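Local coordinates for EchA1_1 (Mycobacterium avium subsp. paratuberculosis, PDB 3R9T), which probably acts as an enoyl-CoA hydratase of the crotonase family, adding water to 2-enoyl-CoA thioesters to give 3-hydroxyacyl-CoA in fatty acid metabolism, at residues L45-A56 / G94-T104. Sequence-based numbering, arbitrary orientation.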
ATOM      1  N   LEU B  45     -22.263   6.625 -16.937  1.00 25.15           N
ATOM      2  CA  LEU B  45     -20.834   6.938 -16.846  1.00 24.87           C
ATOM      3  C   LEU B  45     -20.270   7.442 -18.169  1.00 25.29           C
ATOM      4  O   LEU B  45     -19.476   8.384 -18.194  1.00 25.25           O
ATOM      5  CB  LEU B  45     -20.033   5.710 -16.434  1.00 24.73           C
ATOM      6  CG  LEU B  45     -19.885   5.353 -14.969  1.00 25.78           C
ATOM      7  CD1 LEU B  45     -18.949   4.141 -14.881  1.00 25.80           C
ATOM      8  CD2 LEU B  45     -19.336   6.523 -14.143  1.00 25.44           C
ATOM      9  N   GLU B  46     -20.663   6.807 -19.268  1.00 25.57           N
ATOM     10  CA  GLU B  46     -20.178   7.210 -20.589  1.00 26.66           C
ATOM     11  C   GLU B  46     -20.650   8.635 -20.902  1.00 27.42           C
ATOM     12  O   GLU B  46     -19.893   9.448 -21.439  1.00 28.13           O
ATOM     13  CB  GLU B  46     -20.623   6.172 -21.650  1.00 27.68           C
ATOM     14  CG  GLU B  46     -20.515   6.574 -23.117  1.00 31.19           C
ATOM     15  CD  GLU B  46     -21.122   5.525 -24.061  1.00 35.41           C
ATOM     16  OE1 GLU B  46     -20.383   4.993 -24.917  1.00 39.21           O
ATOM     17  OE2 GLU B  46     -22.333   5.227 -23.942  1.00 38.39           O
ATOM     18  N   GLU B  47     -21.881   8.951 -20.506  1.00 27.91           N
ATOM     19  CA  GLU B  47     -22.464  10.280 -20.726  1.00 29.18           C
ATOM     20  C   GLU B  47     -21.721  11.296 -19.879  1.00 28.53           C
ATOM     21  O   GLU B  47     -21.406  12.391 -20.338  1.00 28.60           O
ATOM     22  CB  GLU B  47     -23.960  10.283 -20.372  1.00 30.24           C
ATOM     23  CG  GLU B  47     -24.648  11.665 -20.311  1.00 34.51           C
ATOM     24  CD  GLU B  47     -24.550  12.463 -21.614  1.00 39.57           C
ATOM     25  OE1 GLU B  47     -25.600  12.662 -22.262  1.00 43.61           O
ATOM     26  OE2 GLU B  47     -23.441  12.899 -21.997  1.00 42.56           O
ATOM     27  N   ALA B  48     -21.410  10.906 -18.649  1.00 27.38           N
ATOM     28  CA  ALA B  48     -20.692  11.784 -17.733  1.00 27.40           C
ATOM     29  C   ALA B  48     -19.322  12.120 -18.316  1.00 27.68           C
ATOM     30  O   ALA B  48     -18.876  13.270 -18.254  1.00 28.61           O
ATOM     31  CB  ALA B  48     -20.548  11.114 -16.353  1.00 26.15           C
ATOM     32  N   GLN B  49     -18.657  11.113 -18.880  1.00 27.88           N
ATOM     33  CA  GLN B  49     -17.341  11.305 -19.461  1.00 28.64           C
ATOM     34  C   GLN B  49     -17.419  12.341 -20.572  1.00 30.99           C
ATOM     35  O   GLN B  49     -16.516  13.148 -20.725  1.00 31.84           O
ATOM     36  CB  GLN B  49     -16.788   9.996 -20.023  1.00 28.74           C
ATOM     37  CG  GLN B  49     -15.430  10.118 -20.710  1.00 29.62           C
ATOM     38  CD  GLN B  49     -14.389  10.646 -19.755  1.00 30.32           C
ATOM     39  OE1 GLN B  49     -13.713   9.876 -19.096  1.00 27.10           O
ATOM     40  NE2 GLN B  49     -14.289  11.967 -19.643  1.00 33.83           N
ATOM     41  N   HIS B  50     -18.501  12.324 -21.339  1.00 32.99           N
ATOM     42  CA  HIS B  50     -18.542  13.116 -22.569  1.00 35.34           C
ATOM     43  C   HIS B  50     -19.184  14.480 -22.439  1.00 36.39           C
ATOM     44  O   HIS B  50     -18.992  15.341 -23.304  1.00 37.61           O
ATOM     45  CB  HIS B  50     -19.153  12.284 -23.686  1.00 36.22           C
ATOM     46  CG  HIS B  50     -18.261  11.158 -24.086  1.00 37.91           C
ATOM     47  ND1 HIS B  50     -17.014  11.376 -24.629  1.00 40.23           N
ATOM     48  CD2 HIS B  50     -18.369   9.819 -23.919  1.00 38.65           C
ATOM     49  CE1 HIS B  50     -16.417  10.216 -24.833  1.00 40.41           C
ATOM     50  NE2 HIS B  50     -17.217   9.256 -24.409  1.00 39.58           N
ATOM     51  N   ASP B  51     -19.923  14.684 -21.359  1.00 36.75           N
ATOM     52  CA  ASP B  51     -20.605  15.940 -21.127  1.00 37.81           C
ATOM     53  C   ASP B  51     -19.658  16.850 -20.336  1.00 38.09           C
ATOM     54  O   ASP B  51     -19.407  16.612 -19.151  1.00 36.11           O
ATOM     55  CB  ASP B  51     -21.921  15.674 -20.377  1.00 38.10           C
ATOM     56  CG  ASP B  51     -22.747  16.930 -20.152  1.00 39.75           C
ATOM     57  OD1 ASP B  51     -22.235  18.043 -20.380  1.00 42.28           O
ATOM     58  OD2 ASP B  51     -23.916  16.798 -19.734  1.00 41.58           O
ATOM     59  N   PRO B  52     -19.121  17.906 -20.980  1.00 39.47           N
ATOM     60  CA  PRO B  52     -18.236  18.747 -20.179  1.00 39.70           C
ATOM     61  C   PRO B  52     -18.975  19.569 -19.101  1.00 39.42           C
ATOM     62  O   PRO B  52     -18.326  20.228 -18.300  1.00 39.71           O
ATOM     63  CB  PRO B  52     -17.581  19.664 -21.219  1.00 40.71           C
ATOM     64  CG  PRO B  52     -18.544  19.723 -22.357  1.00 41.43           C
ATOM     65  CD  PRO B  52     -19.533  18.580 -22.226  1.00 40.75           C
ATOM     66  N   GLU B  53     -20.304  19.541 -19.054  1.00 39.62           N
ATOM     67  CA  GLU B  53     -20.992  20.166 -17.918  1.00 39.24           C
ATOM     68  C   GLU B  53     -20.964  19.277 -16.661  1.00 37.02           C
ATOM     69  O   GLU B  53     -21.255  19.750 -15.558  1.00 37.29           O
ATOM     70  CB  GLU B  53     -22.434  20.501 -18.252  1.00 40.62           C
ATOM     71  CG  GLU B  53     -22.644  21.634 -19.244  1.00 43.35           C
ATOM     72  CD  GLU B  53     -24.112  22.020 -19.360  1.00 46.62           C
ATOM     73  OE1 GLU B  53     -24.949  21.420 -18.648  1.00 48.23           O
ATOM     74  OE2 GLU B  53     -24.432  22.924 -20.165  1.00 49.17           O
ATOM     75  N   VAL B  54     -20.649  17.994 -16.834  1.00 34.32           N
ATOM     76  CA  VAL B  54     -20.489  17.073 -15.699  1.00 31.75           C
ATOM     77  C   VAL B  54     -19.051  17.110 -15.154  1.00 29.93           C
ATOM     78  O   VAL B  54     -18.089  16.878 -15.891  1.00 29.94           O
ATOM     79  CB  VAL B  54     -20.870  15.633 -16.094  1.00 30.92           C
ATOM     80  CG1 VAL B  54     -20.614  14.685 -14.937  1.00 29.41           C
ATOM     81  CG2 VAL B  54     -22.337  15.562 -16.545  1.00 32.10           C
ATOM     82  N   ARG B  55     -18.918  17.393 -13.858  1.00 28.70           N
ATOM     83  CA  ARG B  55     -17.612  17.523 -13.195  1.00 27.00           C
ATOM     84  C   ARG B  55     -17.293  16.401 -12.202  1.00 25.59           C
ATOM     85  O   ARG B  55     -16.143  16.267 -11.763  1.00 25.37           O
ATOM     86  CB  ARG B  55     -17.529  18.854 -12.442  1.00 27.48           C
ATOM     87  CG  ARG B  55     -17.547  20.095 -13.330  1.00 29.92           C
ATOM     88  CD  ARG B  55     -16.348  20.173 -14.265  1.00 31.73           C
ATOM     89  NE  ARG B  55     -15.136  19.898 -13.500  1.00 34.08           N
ATOM     90  CZ  ARG B  55     -14.464  20.769 -12.745  1.00 35.04           C
ATOM     91  NH1 ARG B  55     -14.798  22.054 -12.692  1.00 37.77           N
ATOM     92  NH2 ARG B  55     -13.406  20.338 -12.061  1.00 35.55           N
ATOM     93  N   ALA B  56     -18.312  15.645 -11.821  1.00 23.91           N
ATOM     94  CA  ALA B  56     -18.160  14.545 -10.866  1.00 22.75           C
ATOM     95  C   ALA B  56     -19.365  13.616 -10.963  1.00 21.98           C
ATOM     96  O   ALA B  56     -20.442  14.009 -11.414  1.00 23.27           O
ATOM     97  CB  ALA B  56     -18.032  15.077  -9.439  1.00 22.52           C
ATOM     98  N   GLY B  94     -21.175  -2.438 -15.414  1.00 19.22           N
ATOM     99  CA  GLY B  94     -20.701  -1.438 -16.368  1.00 19.57           C
ATOM    100  C   GLY B  94     -19.783  -0.416 -15.730  1.00 18.60           C
ATOM    101  O   GLY B  94     -19.644   0.685 -16.245  1.00 19.29           O
ATOM    102  N   TYR B  95     -19.124  -0.807 -14.640  1.00 17.93           N
ATOM    103  CA  TYR B  95     -18.487   0.147 -13.722  1.00 16.99           C
ATOM    104  C   TYR B  95     -17.054  -0.190 -13.315  1.00 16.83           C
ATOM    105  O   TYR B  95     -16.210   0.689 -13.305  1.00 17.58           O
ATOM    106  CB  TYR B  95     -19.340   0.275 -12.451  1.00 16.34           C
ATOM    107  CG  TYR B  95     -18.985   1.419 -11.512  1.00 17.36           C
ATOM    108  CD1 TYR B  95     -19.530   2.683 -11.699  1.00 18.48           C
ATOM    109  CD2 TYR B  95     -18.135   1.233 -10.419  1.00 17.24           C
ATOM    110  CE1 TYR B  95     -19.241   3.730 -10.860  1.00 18.31           C
ATOM    111  CE2 TYR B  95     -17.815   2.298  -9.572  1.00 15.19           C
ATOM    112  CZ  TYR B  95     -18.412   3.542  -9.775  1.00 16.40           C
ATOM    113  OH  TYR B  95     -18.133   4.629  -8.972  1.00 19.12           O
ATOM    114  N   VAL B  96     -16.790  -1.448 -12.958  1.00 17.46           N
ATOM    115  CA  VAL B  96     -15.520  -1.798 -12.281  1.00 17.66           C
ATOM    116  C   VAL B  96     -14.279  -1.802 -13.174  1.00 18.09           C
ATOM    117  O   VAL B  96     -13.146  -1.750 -12.667  1.00 18.02           O
ATOM    118  CB  VAL B  96     -15.590  -3.120 -11.498  1.00 17.64           C
ATOM    119  CG1 VAL B  96     -16.695  -3.081 -10.452  1.00 18.01           C
ATOM    120  CG2 VAL B  96     -15.714  -4.333 -12.443  1.00 18.29           C
ATOM    121  N   ARG B  97     -14.486  -1.879 -14.488  1.00 18.77           N
ATOM    122  CA  ARG B  97     -13.415  -1.728 -15.480  1.00 19.23           C
ATOM    123  C   ARG B  97     -13.799  -0.637 -16.480  1.00 18.97           C
ATOM    124  O   ARG B  97     -13.550  -0.763 -17.672  1.00 19.70           O
ATOM    125  CB  ARG B  97     -13.189  -3.057 -16.210  1.00 19.86           C
ATOM    126  CG  ARG B  97     -11.860  -3.224 -16.866  1.00 23.96           C
ATOM    127  CD  ARG B  97     -11.750  -4.684 -17.327  1.00 29.31           C
ATOM    128  NE  ARG B  97     -10.471  -5.026 -17.924  1.00 34.17           N
ATOM    129  CZ  ARG B  97     -10.195  -6.212 -18.469  1.00 38.12           C
ATOM    130  NH1 ARG B  97     -11.114  -7.177 -18.500  1.00 39.83           N
ATOM    131  NH2 ARG B  97      -8.994  -6.437 -18.993  1.00 39.28           N
ATOM    132  N   HIS B  98     -14.404   0.431 -15.974  1.00 17.69           N
ATOM    133  CA  HIS B  98     -14.881   1.542 -16.786  1.00 17.85           C
ATOM    134  C   HIS B  98     -14.255   2.844 -16.297  1.00 17.97           C
ATOM    135  O   HIS B  98     -14.889   3.636 -15.617  1.00 17.96           O
ATOM    136  CB  HIS B  98     -16.398   1.616 -16.686  1.00 17.56           C
ATOM    137  CG  HIS B  98     -17.042   2.520 -17.684  1.00 18.63           C
ATOM    138  ND1 HIS B  98     -18.407   2.519 -17.879  1.00 18.73           N
ATOM    139  CD2 HIS B  98     -16.536   3.438 -18.543  1.00 21.41           C
ATOM    140  CE1 HIS B  98     -18.712   3.399 -18.818  1.00 21.65           C
ATOM    141  NE2 HIS B  98     -17.597   3.968 -19.237  1.00 20.75           N
ATOM    142  N   PHE B  99     -13.007   3.059 -16.672  1.00 18.27           N
ATOM    143  CA  PHE B  99     -12.305   4.257 -16.284  1.00 18.12           C
ATOM    144  C   PHE B  99     -12.909   5.466 -16.990  1.00 18.22           C
ATOM    145  O   PHE B  99     -13.082   5.477 -18.225  1.00 19.73           O
ATOM    146  CB  PHE B  99     -10.813   4.186 -16.633  1.00 18.26           C
ATOM    147  CG  PHE B  99     -10.071   5.436 -16.248  1.00 17.53           C
ATOM    148  CD1 PHE B  99      -9.604   5.600 -14.954  1.00 18.35           C
ATOM    149  CD2 PHE B  99      -9.921   6.479 -17.156  1.00 19.66           C
ATOM    150  CE1 PHE B  99      -8.962   6.782 -14.569  1.00 17.99           C
ATOM    151  CE2 PHE B  99      -9.265   7.660 -16.793  1.00 19.38           C
ATOM    152  CZ  PHE B  99      -8.787   7.803 -15.500  1.00 20.08           C
ATOM    153  N   ILE B 100     -13.206   6.479 -16.183  1.00 17.98           N
ATOM    154  CA  ILE B 100     -13.524   7.819 -16.656  1.00 18.85           C
ATOM    155  C   ILE B 100     -12.624   8.844 -15.963  1.00 18.39           C
ATOM    156  O   ILE B 100     -12.164   8.641 -14.835  1.00 17.53           O
ATOM    157  CB  ILE B 100     -15.027   8.187 -16.497  1.00 18.96           C
ATOM    158  CG1 ILE B 100     -15.432   8.368 -15.027  1.00 19.16           C
ATOM    159  CG2 ILE B 100     -15.896   7.161 -17.249  1.00 20.11           C
ATOM    160  CD1 ILE B 100     -16.794   9.084 -14.878  1.00 21.58           C
ATOM    161  N   ASP B 101     -12.371   9.945 -16.669  1.00 18.95           N
ATOM    162  CA  ASP B 101     -11.529  11.083 -16.281  0.50 19.40           C
ATOM    163  C   ASP B 101     -12.043  11.883 -15.099  1.00 18.77           C
ATOM    164  O   ASP B 101     -11.314  12.692 -14.482  1.00 19.36           O
ATOM    165  CB  ASP B 101     -11.491  12.073 -17.455  0.50 20.02           C
ATOM    166  CG  ASP B 101     -10.668  11.586 -18.618  0.50 22.57           C
ATOM    167  OD1 ASP B 101      -9.721  10.803 -18.403  0.50 25.82           O
ATOM    168  OD2 ASP B 101     -10.964  12.005 -19.757  0.50 25.54           O
ATOM    169  N   LYS B 102     -13.342  11.757 -14.855  1.00 18.37           N
ATOM    170  CA  LYS B 102     -13.996  12.555 -13.830  1.00 18.87           C
ATOM    171  C   LYS B 102     -14.107  11.778 -12.526  1.00 17.76           C
ATOM    172  O   LYS B 102     -14.250  10.564 -12.535  1.00 17.51           O
ATOM    173  CB  LYS B 102     -15.361  12.981 -14.332  1.00 19.71           C
ATOM    174  CG  LYS B 102     -15.323  13.335 -15.825  1.00 24.00           C
ATOM    175  CD  LYS B 102     -15.899  14.656 -16.151  1.00 27.82           C
ATOM    176  CE  LYS B 102     -15.837  14.945 -17.661  1.00 26.97           C
ATOM    177  NZ  LYS B 102     -17.134  15.423 -18.161  1.00 28.59           N
ATOM    178  N   PRO B 103     -14.023  12.479 -11.396  1.00 18.11           N
ATOM    179  CA  PRO B 103     -14.090  11.797 -10.119  1.00 17.99           C
ATOM    180  C   PRO B 103     -15.399  11.051  -9.885  1.00 17.59           C
ATOM    181  O   PRO B 103     -16.486  11.553 -10.233  1.00 17.90           O
ATOM    182  CB  PRO B 103     -13.926  12.938  -9.099  1.00 18.79           C
ATOM    183  CG  PRO B 103     -14.370  14.175  -9.839  1.00 20.27           C
ATOM    184  CD  PRO B 103     -13.892  13.939 -11.231  1.00 19.32           C
ATOM    185  N   THR B 104     -15.258   9.861  -9.289  1.00 16.44           N
ATOM    186  CA  THR B 104     -16.375   9.020  -8.874  1.00 16.65           C
ATOM    187  C   THR B 104     -16.393   8.816  -7.365  1.00 17.14           C
ATOM    188  O   THR B 104     -15.370   8.550  -6.760  1.00 16.40           O
ATOM    189  CB  THR B 104     -16.353   7.648  -9.580  1.00 16.94           C
ATOM    190  OG1 THR B 104     -15.122   6.970  -9.274  1.00 16.33           O
ATOM    191  CG2 THR B 104     -16.488   7.830 -11.127  1.00 18.02           C
TER
HETATM  192  O   HOH W   1     -15.962  16.180 -20.688  1.00 29.41           O
HETATM  193  O   HOH W   2     -14.037   6.953 -20.324  1.00 31.86           O
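In this crotonase-family fold the C-terminal end of helix 35-50 and the turn after it receive the side chain of Lys102, from the loop that leads into strand 104-108. Its chain, bent at chi2 (-128°) and again at chi4 (132°), carries NZ among the carbonyls of the helix end and the following type I turn. NZ donates to Ala48 O at 2.8 Å, nearly in line with the carbonyl, and to Val54 O at 2.9 Å; a water bridges NZ to Gln49 O. The ammonium thus probably offsets the negative end of the helix dipole. Beside it, Gln49 bends at chi2 to bring OE1 onto the loop backbone, accepting a nearly straight bond (171°) from Asp101 N at 2.8 Å. Leu45 divides its methyls: CD1 lies 3.5 Å from both Tyr95 CD1 and His98 ND1, whereas CD2 meets Ile100 CD1 at 3.7 Å. The His98 ring is held by a bond from ND1 to Gly94 O, which lies in the ring plane, and by stacking on Trp90. Ala56 CB, opening strand 56-61, packs 3.8 Å from Pro103 CG, which leads into parallel neighbour 104-108. Val57 touches Leu45 and Ile100; Pro103 touches helix 192-204 and Lys102 helix 208-218.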